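Side-chain contacts in soluble inorganic pyrophosphatase (Toxoplasma gondii, PDB 5WRT), which probably hydrolyses inorganic pyrophosphate to phosphate in a magnesium-dependent reaction: residues P34-G39 and R43-N48; D119-V124 and E218-R223; K156-R161 and G182-I187. All coordinates share one frame; numbering follows the deposited sequence.

How the interactions relate
Interactions 1 and 2 meet on helix 214-232: Phe47 CE2 lies 3.6 Å from Val221 CG1, and Phe36 CZ lies 3.7 Å from Tyr222 CE1, so the aromatic pair of interaction 1 rests on the helix that also receives Leu121. Interactions 2 and 3 use neighbouring parallel strands, 115-125 and 152-161, and between them Lys156 NZ forms a 2.7 Å salt bridge with Asp122 OD2, an oxygen that also binds magnesium. Interactions 1 and 3 stand back from the metals: the side chain of Ile187 is about 12 Å, and that of Leu35 about 13 Å, from a bound magnesium ion. The centres of interactions 1 and 3 are 19 Å apart.

Interaction 1: residues P34-G39 and R43-N48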
loop_
_atom_site.group_PDB
_atom_site.type_symbol
_atom_site.label_atom_id
_atom_site.label_comp_id
_atom_site.label_asym_id
_atom_site.label_seq_id
_atom_site.Cartn_x
_atom_site.Cartn_y
_atom_site.Cartn_z
ATOM N N PRO A 34 17.587 -9.905 -24.871
ATOM C CA PRO A 34 17.763 -8.550 -25.399
ATOM C C PRO A 34 16.812 -7.575 -24.725
ATOM O O PRO A 34 15.657 -7.901 -24.441
ATOM C CB PRO A 34 17.449 -8.706 -26.891
ATOM C CG PRO A 34 16.567 -9.904 -26.964
ATOM C CD PRO A 34 17.051 -10.831 -25.885
ATOM N N LEU A 35 17.319 -6.373 -24.448
ATOM C CA LEU A 35 16.473 -5.340 -23.863
ATOM C C LEU A 35 15.379 -4.908 -24.833
ATOM O O LEU A 35 14.241 -4.660 -24.421
ATOM C CB LEU A 35 17.321 -4.140 -23.442
ATOM C CG LEU A 35 16.541 -2.921 -22.945
ATOM C CD1 LEU A 35 15.675 -3.288 -21.749
ATOM C CD2 LEU A 35 17.483 -1.780 -22.601
ATOM N N PHE A 36 15.703 -4.825 -26.123
ATOM C CA PHE A 36 14.741 -4.453 -27.157
ATOM C C PHE A 36 14.349 -5.684 -27.962
ATOM O O PHE A 36 15.132 -6.146 -28.807
ATOM C CB PHE A 36 15.311 -3.371 -28.077
ATOM C CG PHE A 36 15.781 -2.141 -27.355
ATOM C CD1 PHE A 36 14.871 -1.204 -26.895
ATOM C CD2 PHE A 36 17.132 -1.913 -27.149
ATOM C CE1 PHE A 36 15.299 -0.068 -26.236
ATOM C CE2 PHE A 36 17.565 -0.779 -26.490
ATOM C CZ PHE A 36 16.646 0.145 -26.034
ATOM N N PRO A 37 13.163 -6.254 -27.742
ATOM C CA PRO A 37 12.805 -7.489 -28.460
ATOM C C PRO A 37 12.717 -7.318 -29.970
ATOM O O PRO A 37 12.911 -8.297 -30.700
ATOM C CB PRO A 37 11.448 -7.872 -27.848
ATOM C CG PRO A 37 10.926 -6.612 -27.234
ATOM C CD PRO A 37 12.124 -5.839 -26.785
ATOM N N ASN A 38 12.436 -6.110 -30.466
ATOM C CA ASN A 38 12.447 -5.832 -31.899
ATOM C C ASN A 38 13.401 -4.690 -32.236
ATOM O O ASN A 38 13.142 -3.907 -33.151
ATOM C CB ASN A 38 11.045 -5.510 -32.419
ATOM C CG ASN A 38 9.975 -6.412 -31.839
ATOM O OD1 ASN A 38 10.215 -7.582 -31.554
ATOM N ND2 ASN A 38 8.777 -5.864 -31.668
ATOM N N GLY A 39 14.506 -4.587 -31.511
ATOM C CA GLY A 39 15.494 -3.569 -31.784
ATOM C C GLY A 39 15.067 -2.194 -31.300
ATOM O O GLY A 39 13.903 -1.932 -30.999
ATOM N N ARG A 43 8.763 0.700 -33.678
ATOM C CA ARG A 43 7.754 1.707 -33.372
ATOM C C ARG A 43 6.416 0.982 -33.336
ATOM O O ARG A 43 6.008 0.395 -34.361
ATOM C CB ARG A 43 7.743 2.813 -34.430
ATOM C CG ARG A 43 8.900 3.814 -34.372
ATOM C CD ARG A 43 9.233 4.341 -32.987
ATOM N NE ARG A 43 10.424 5.188 -33.051
ATOM C CZ ARG A 43 11.645 4.800 -32.694
ATOM N NH1 ARG A 43 11.850 3.573 -32.233
ATOM N NH2 ARG A 43 12.667 5.640 -32.803
ATOM N N PRO A 44 5.693 0.977 -32.203
ATOM C CA PRO A 44 6.035 1.581 -30.909
ATOM C C PRO A 44 7.229 0.903 -30.248
ATOM O O PRO A 44 7.446 -0.294 -30.432
ATOM C CB PRO A 44 4.764 1.377 -30.080
ATOM C CG PRO A 44 4.119 0.183 -30.673
ATOM C CD PRO A 44 4.406 0.262 -32.147
ATOM N N LEU A 45 8.005 1.681 -29.502
ATOM C CA LEU A 45 9.209 1.161 -28.877
ATOM C C LEU A 45 8.849 0.184 -27.765
ATOM O O LEU A 45 8.073 0.509 -26.862
ATOM C CB LEU A 45 10.041 2.313 -28.326
ATOM C CG LEU A 45 11.355 1.967 -27.635
ATOM C CD1 LEU A 45 12.327 1.291 -28.592
ATOM C CD2 LEU A 45 11.948 3.230 -27.058
ATOM N N LEU A 46 9.411 -1.019 -27.840
ATOM C CA LEU A 46 9.145 -2.077 -26.879
ATOM C C LEU A 46 10.409 -2.420 -26.108
ATOM O O LEU A 46 11.499 -2.498 -26.685
ATOM C CB LEU A 46 8.608 -3.331 -27.576
ATOM C CG LEU A 46 7.221 -3.205 -28.205
ATOM C CD1 LEU A 46 6.757 -4.544 -28.758
ATOM C CD2 LEU A 46 6.226 -2.668 -27.188
ATOM N N PHE A 47 10.257 -2.621 -24.804
ATOM C CA PHE A 47 11.320 -3.118 -23.947
ATOM C C PHE A 47 10.866 -4.454 -23.385
ATOM O O PHE A 47 9.681 -4.639 -23.094
ATOM C CB PHE A 47 11.632 -2.169 -22.779
ATOM C CG PHE A 47 11.964 -0.762 -23.189
ATOM C CD1 PHE A 47 10.967 0.120 -23.569
ATOM C CD2 PHE A 47 13.276 -0.314 -23.166
ATOM C CE1 PHE A 47 11.271 1.418 -23.931
ATOM C CE2 PHE A 47 13.586 0.982 -23.527
ATOM C CZ PHE A 47 12.583 1.849 -23.910
ATOM N N ASN A 48 11.798 -5.384 -23.223
ATOM C CA ASN A 48 11.460 -6.639 -22.572
ATOM C C ASN A 48 11.509 -6.467 -21.061
ATOM O O ASN A 48 12.381 -5.778 -20.524
ATOM C CB ASN A 48 12.394 -7.764 -23.017
ATOM C CG ASN A 48 11.794 -8.611 -24.125
ATOM O OD1 ASN A 48 10.576 -8.793 -24.193
ATOM N ND2 ASN A 48 12.646 -9.148 -24.987
HETATM O O HOH W 1 12.009 -3.577 -29.221
#
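Residues Pro34-Gly39 of the loop after strand 26-27 pack against Leu45-Asn48, where the chain enters strand 47-53, in a mixed contact of two prolines, two aromatic rings and the amide of Asn48. The backbones are joined by Asn48 N donating to Leu35 O at 2.8 Å, nearly straight at 166°. The Asn48 side chain turns back toward the same loop: its ND2 makes a weak bond of 3.3 Å to Pro34 O, while the amide slides past the Pro37 ring, with ND2 3.4 Å from Pro37 CB. Thus one residue holds the loop through both its main chain and its side chain.

The loop reverses in a beta turn of roughly type I, closed by Gly39 N bonding to Phe36 O, with Pro37 and Asn38 at its corners. Between this turn and Leu46 a water accepts from Asn38 N and donates to Gly39 O and to Leu46 O, the last at 2.8 Å, tying turn and strand together. Leu46 O also lies near the plane of the Phe36 ring, at its edge.

On the side facing helix 214-232, Phe36 and Phe47 both set CG anti to their carbonyl carbons (chi1 -55° in each), and the side chains run alongside each other in the same direction. Their rings meet obliquely, with centroids 5.3 Å apart and planes at 46°; the closest atoms are Phe36 CE1 and Phe47 CE2. Leu35 CG sits over the centre of the Phe36 ring while Leu35 CD1 reaches the edge of Phe47, and Leu45 CD1 meets Phe36 CD1 at 3.9 Å.

Interaction 2: residues D119-V124 and E218-R223; sequences DPLDVV and ERVVYR. With MG (magnesium ion), chain D; MG (magnesium ion), chain C.
Leu121 carries this contact alone on its side, pushing one methyl group into helix 214-232 between Val220 and Val221. Its CD2 lies 3.7 Å from Val220 CG1 and 3.7 Å from Val221 CG2, and comes still nearer the helix backbone at Val221 CA, 3.6 Å away. The leucine crosses both valines at about a right angle, and its methyl carbons do the touching; CD1 adds a longer approach to Val220 CG1. An extended first torsion, with CG opposite the backbone N (chi1 -178°), carries the methyls from the strand entrance to the helix.

The next residue, Asp122, serves the metal site instead. Its carboxylate bridges two magnesium ions: OD1 binds one at 2.1 Å and OD2 the other at 2.0 Å. Asp117 and Asp154 also bind the ion held by OD2, whose shell includes three waters, whereas the ion at OD1 has two waters and three further ligand atoms from elsewhere in the structure. One of those two waters donates to Asp119 OD2 at 3.1 Å, which places Asp119 in the second shell.

What positions Leu121 is partly polar: its N is hydrogen-bonded to Thr99 OG1, and its backbone pairs with Phe96. The strand then continues through Asp122 and Val124, both bonded to the backbone of Val157. Leu121 therefore stands where strand 115-125 lies between strands 92-95 and 152-161 in the curled sheet of the pyrophosphatase barrel, with Trp155 and Val157 flanking it, while helix 214-232 packs over it and reaches strand 47-53 through Val221 and Phe47.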
loop_
_atom_site.group_PDB
_atom_site.type_symbol
_atom_site.label_atom_id
_atom_site.label_comp_id
_atom_site.label_asym_id
_atom_site.label_seq_id
_atom_site.Cartn_x
_atom_site.Cartn_y
_atom_site.Cartn_z
ATOM N N ASP A 119 21.305 -2.219 -8.755
ATOM C CA ASP A 119 20.548 -3.352 -9.267
ATOM C C ASP A 119 20.085 -3.110 -10.700
ATOM O O ASP A 119 20.189 -1.995 -11.223
ATOM C CB ASP A 119 19.331 -3.616 -8.368
ATOM C CG ASP A 119 19.591 -4.696 -7.341
ATOM O OD1 ASP A 119 20.739 -5.178 -7.265
ATOM O OD2 ASP A 119 18.644 -5.064 -6.612
ATOM N N PRO A 120 19.585 -4.147 -11.381
ATOM C CA PRO A 120 18.890 -3.915 -12.654
ATOM C C PRO A 120 17.689 -3.001 -12.462
ATOM O O PRO A 120 17.032 -3.015 -11.419
ATOM C CB PRO A 120 18.458 -5.321 -13.089
ATOM C CG PRO A 120 19.423 -6.233 -12.424
ATOM C CD PRO A 120 19.805 -5.584 -11.126
ATOM N N LEU A 121 17.398 -2.212 -13.496
ATOM C CA LEU A 121 16.359 -1.193 -13.403
ATOM C C LEU A 121 14.989 -1.830 -13.196
ATOM O O LEU A 121 14.612 -2.762 -13.911
ATOM C CB LEU A 121 16.358 -0.332 -14.665
ATOM C CG LEU A 121 15.349 0.816 -14.701
ATOM C CD1 LEU A 121 15.585 1.769 -13.543
ATOM C CD2 LEU A 121 15.433 1.550 -16.028
ATOM N N ASP A 122 14.241 -1.312 -12.223
ATOM C CA ASP A 122 12.943 -1.867 -11.861
ATOM C C ASP A 122 11.843 -1.323 -12.764
ATOM O O ASP A 122 11.886 -0.174 -13.210
ATOM C CB ASP A 122 12.613 -1.540 -10.403
ATOM C CG ASP A 122 13.672 -2.031 -9.437
ATOM O OD1 ASP A 122 14.136 -3.180 -9.590
ATOM O OD2 ASP A 122 14.044 -1.263 -8.527
ATOM N N VAL A 123 10.840 -2.162 -13.024
ATOM C CA VAL A 123 9.703 -1.786 -13.857
ATOM C C VAL A 123 8.425 -2.347 -13.245
ATOM O O VAL A 123 8.389 -3.494 -12.787
ATOM C CB VAL A 123 9.877 -2.270 -15.317
ATOM C CG1 VAL A 123 10.169 -3.764 -15.368
ATOM C CG2 VAL A 123 8.647 -1.928 -16.150
ATOM N N VAL A 124 7.379 -1.524 -13.223
ATOM C CA VAL A 124 6.046 -1.930 -12.792
ATOM C C VAL A 124 5.164 -2.016 -14.031
ATOM O O VAL A 124 5.047 -1.043 -14.786
ATOM C CB VAL A 124 5.457 -0.951 -11.763
ATOM C CG1 VAL A 124 4.170 -1.502 -11.182
ATOM C CG2 VAL A 124 6.463 -0.669 -10.658
ATOM N N GLU A 218 11.967 6.656 -20.900
ATOM C CA GLU A 218 12.773 5.991 -21.918
ATOM C C GLU A 218 14.252 6.279 -21.708
ATOM O O GLU A 218 15.091 5.376 -21.808
ATOM C CB GLU A 218 12.341 6.445 -23.313
ATOM C CG GLU A 218 10.996 5.915 -23.784
ATOM C CD GLU A 218 10.530 6.597 -25.061
ATOM O OE1 GLU A 218 11.301 7.411 -25.614
ATOM O OE2 GLU A 218 9.393 6.329 -25.505
ATOM N N ARG A 219 14.587 7.534 -21.395
ATOM C CA ARG A 219 15.981 7.903 -21.169
ATOM C C ARG A 219 16.540 7.256 -19.908
ATOM O O ARG A 219 17.736 6.951 -19.849
ATOM C CB ARG A 219 16.119 9.423 -21.088
ATOM C CG ARG A 219 16.009 10.138 -22.428
ATOM C CD ARG A 219 16.295 11.623 -22.273
ATOM N NE ARG A 219 15.131 12.375 -21.809
ATOM C CZ ARG A 219 14.162 12.823 -22.603
ATOM N NH1 ARG A 219 14.215 12.603 -23.911
ATOM N NH2 ARG A 219 13.142 13.498 -22.091
ATOM N N VAL A 220 15.700 7.051 -18.890
ATOM C CA VAL A 220 16.141 6.330 -17.700
ATOM C C VAL A 220 16.581 4.919 -18.071
ATOM O O VAL A 220 17.628 4.440 -17.616
ATOM C CB VAL A 220 15.025 6.318 -16.638
ATOM C CG1 VAL A 220 15.303 5.261 -15.578
ATOM C CG2 VAL A 220 14.877 7.694 -16.000
ATOM N N VAL A 221 15.804 4.240 -18.919
ATOM C CA VAL A 221 16.156 2.884 -19.328
ATOM C C VAL A 221 17.420 2.886 -20.183
ATOM O O VAL A 221 18.301 2.036 -20.005
ATOM C CB VAL A 221 14.976 2.222 -20.063
ATOM C CG1 VAL A 221 15.287 0.760 -20.354
ATOM C CG2 VAL A 221 13.703 2.343 -19.242
ATOM N N TYR A 222 17.528 3.833 -21.122
ATOM C CA TYR A 222 18.723 3.917 -21.960
ATOM C C TYR A 222 19.981 4.063 -21.114
ATOM O O TYR A 222 20.966 3.344 -21.316
ATOM C CB TYR A 222 18.623 5.094 -22.932
ATOM C CG TYR A 222 17.509 5.025 -23.948
ATOM C CD1 TYR A 222 17.146 3.823 -24.545
ATOM C CD2 TYR A 222 16.844 6.179 -24.342
ATOM C CE1 TYR A 222 16.133 3.773 -25.487
ATOM C CE2 TYR A 222 15.838 6.140 -25.279
ATOM C CZ TYR A 222 15.484 4.939 -25.848
ATOM O OH TYR A 222 14.478 4.918 -26.782
ATOM N N ARG A 223 19.968 5.007 -20.168
ATOM C CA ARG A 223 21.154 5.257 -19.355
ATOM C C ARG A 223 21.558 4.019 -18.564
ATOM O O ARG A 223 22.745 3.679 -18.496
ATOM C CB ARG A 223 20.910 6.438 -18.418
ATOM C CG ARG A 223 22.153 6.886 -17.667
ATOM C CD ARG A 223 21.907 8.171 -16.898
ATOM N NE ARG A 223 20.764 8.060 -15.996
ATOM C CZ ARG A 223 19.672 8.814 -16.079
ATOM N NH1 ARG A 223 19.575 9.739 -17.025
ATOM N NH2 ARG A 223 18.679 8.644 -15.216
HETATM MG MG MG D . 14.566 -5.047 -8.654
HETATM MG MG MG C . 15.767 -0.296 -8.172
HETATM O O HOH W 2 15.842 -4.068 -7.422
HETATM O O HOH W 3 15.370 1.050 -10.047
HETATM O O HOH W 4 15.941 -1.476 -6.452
HETATM O O HOH W 5 16.787 -1.592 -9.657
HETATM O O HOH W 6 14.876 -6.914 -7.805
#

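Interaction 3: residues K156-R161 and G182-I187; sequences KVLAIR and GVVPGI
Strand 156-161 passes the first turn of helix 183-193 with its closest CA atoms, those of Leu158 and Val184, 8.4 Å apart, a spacing that leaves the meeting to side chains. Leu158 points at the helix and supplies every strand atom in close contact. Its CD2 fits against the fork of Ile187, 3.8 Å from Ile187 CD1 and equally 3.8 Å from Ile187 CG2, the two side chains lying antiparallel, overlapped at their ends. The other branch, CD1, reaches Val184 CG2 at a looser 4.3 Å. Leu158 thus spans Val184 and Ile187, three residues and roughly one turn apart. Ile187 offers both branches because its CG2 stands opposite the backbone N and CG1 opposite the carbonyl carbon (chi1 -70°).

Gly182 occupies the N-cap position, with a positive phi of 85°. Gly182 O accepts from Gly186 N at 2.8 Å and also from Trp193 NE1 of the second subunit, so this helix end belongs to the dimer interface; Val183 packs on the same tryptophan.

Along the strand, side chains alternate. Val157 and Ala159 turn from the helix toward strands 115-125 and 136-149 of the barrel, while Lys156 begins toward the helix but bends away, its NZ forming a salt bridge with the magnesium ligand Asp154 and a hydrogen bond with Tyr93 OH. Ile187 in turn also touches Val124, Leu145 and Trp91.

Between the two segments the chemistry is wholly apolar: buried methyl groups meet by dispersion and exclusion of water, so shape rather than directed bonding sets how this strand and helix fit.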
loop_
_atom_site.group_PDB
_atom_site.type_symbol
_atom_site.label_atom_id
_atom_site.label_comp_id
_atom_site.label_asym_id
_atom_site.label_seq_id
_atom_site.Cartn_x
_atom_site.Cartn_y
_atom_site.Cartn_z
ATOM N N LYS A 156 11.249 3.566 -10.342
ATOM C CA LYS A 156 10.181 2.614 -10.630
ATOM C C LYS A 156 9.570 3.032 -11.964
ATOM O O LYS A 156 8.737 3.942 -12.016
ATOM C CB LYS A 156 9.143 2.578 -9.511
ATOM C CG LYS A 156 9.727 2.306 -8.134
ATOM C CD LYS A 156 10.470 0.979 -8.106
ATOM C CE LYS A 156 11.065 0.706 -6.732
ATOM N NZ LYS A 156 12.155 -0.310 -6.776
ATOM N N VAL A 157 10.004 2.386 -13.040
ATOM C CA VAL A 157 9.470 2.671 -14.366
ATOM C C VAL A 157 8.092 2.038 -14.488
ATOM O O VAL A 157 7.880 0.890 -14.081
ATOM C CB VAL A 157 10.426 2.150 -15.455
ATOM C CG1 VAL A 157 9.843 2.385 -16.845
ATOM C CG2 VAL A 157 11.793 2.803 -15.327
ATOM N N LEU A 158 7.147 2.784 -15.053
ATOM C CA LEU A 158 5.802 2.284 -15.287
ATOM C C LEU A 158 5.654 1.915 -16.756
ATOM O O LEU A 158 6.078 2.665 -17.640
ATOM C CB LEU A 158 4.747 3.321 -14.895
ATOM C CG LEU A 158 5.014 4.126 -13.621
ATOM C CD1 LEU A 158 4.007 5.257 -13.481
ATOM C CD2 LEU A 158 4.991 3.229 -12.391
ATOM N N ALA A 159 5.046 0.759 -17.013
ATOM C CA ALA A 159 4.968 0.240 -18.369
ATOM C C ALA A 159 3.670 -0.532 -18.545
ATOM O O ALA A 159 3.003 -0.894 -17.572
ATOM C CB ALA A 159 6.173 -0.649 -18.694
ATOM N N ILE A 160 3.315 -0.780 -19.804
ATOM C CA ILE A 160 2.115 -1.535 -20.143
ATOM C C ILE A 160 2.501 -2.670 -21.082
ATOM O O ILE A 160 3.255 -2.468 -22.041
ATOM C CB ILE A 160 1.022 -0.645 -20.768
ATOM C CG1 ILE A 160 -0.198 -1.489 -21.147
ATOM C CG2 ILE A 160 1.551 0.124 -21.973
ATOM C CD1 ILE A 160 -0.986 -1.984 -19.954
ATOM N N ARG A 161 1.992 -3.861 -20.787
ATOM C CA ARG A 161 2.300 -5.057 -21.558
ATOM C C ARG A 161 1.678 -4.983 -22.948
ATOM O O ARG A 161 0.504 -4.632 -23.093
ATOM C CB ARG A 161 1.777 -6.275 -20.796
ATOM C CG ARG A 161 1.986 -7.615 -21.446
ATOM C CD ARG A 161 1.415 -8.708 -20.550
ATOM N NE ARG A 161 -0.043 -8.652 -20.480
ATOM C CZ ARG A 161 -0.855 -9.217 -21.368
ATOM N NH1 ARG A 161 -0.352 -9.888 -22.394
ATOM N NH2 ARG A 161 -2.169 -9.113 -21.228
ATOM N N GLY A 182 -6.121 5.990 -10.012
ATOM C CA GLY A 182 -5.497 5.396 -8.853
ATOM C C GLY A 182 -4.276 4.548 -9.127
ATOM O O GLY A 182 -3.622 4.113 -8.172
ATOM N N VAL A 183 -3.936 4.299 -10.392
ATOM C CA VAL A 183 -2.787 3.447 -10.689
ATOM C C VAL A 183 -1.485 4.171 -10.370
ATOM O O VAL A 183 -0.631 3.650 -9.643
ATOM C CB VAL A 183 -2.830 2.971 -12.151
ATOM C CG1 VAL A 183 -1.494 2.359 -12.543
ATOM C CG2 VAL A 183 -3.948 1.958 -12.331
ATOM N N VAL A 184 -1.311 5.381 -10.908
ATOM C CA VAL A 184 -0.092 6.143 -10.628
ATOM C C VAL A 184 0.043 6.476 -9.146
ATOM O O VAL A 184 1.106 6.192 -8.569
ATOM C CB VAL A 184 -0.025 7.390 -11.530
ATOM C CG1 VAL A 184 1.159 8.258 -11.136
ATOM C CG2 VAL A 184 0.076 6.982 -12.990
ATOM N N PRO A 185 -0.957 7.062 -8.473
ATOM C CA PRO A 185 -0.792 7.303 -7.029
ATOM C C PRO A 185 -0.733 6.023 -6.217
ATOM O O PRO A 185 -0.045 5.990 -5.189
ATOM C CB PRO A 185 -2.021 8.149 -6.668
ATOM C CG PRO A 185 -3.029 7.805 -7.692
ATOM C CD PRO A 185 -2.263 7.554 -8.955
ATOM N N GLY A 186 -1.426 4.966 -6.644
ATOM C CA GLY A 186 -1.328 3.702 -5.934
ATOM C C GLY A 186 0.082 3.141 -5.940
ATOM O O GLY A 186 0.557 2.619 -4.929
ATOM N N ILE A 187 0.775 3.256 -7.075
ATOM C CA ILE A 187 2.155 2.782 -7.153
ATOM C C ILE A 187 3.079 3.674 -6.333
ATOM O O ILE A 187 3.957 3.183 -5.614
ATOM C CB ILE A 187 2.606 2.695 -8.623
ATOM C CG1 ILE A 187 1.882 1.551 -9.335
ATOM C CG2 ILE A 187 4.116 2.518 -8.715
ATOM C CD1 ILE A 187 1.953 1.635 -10.844
#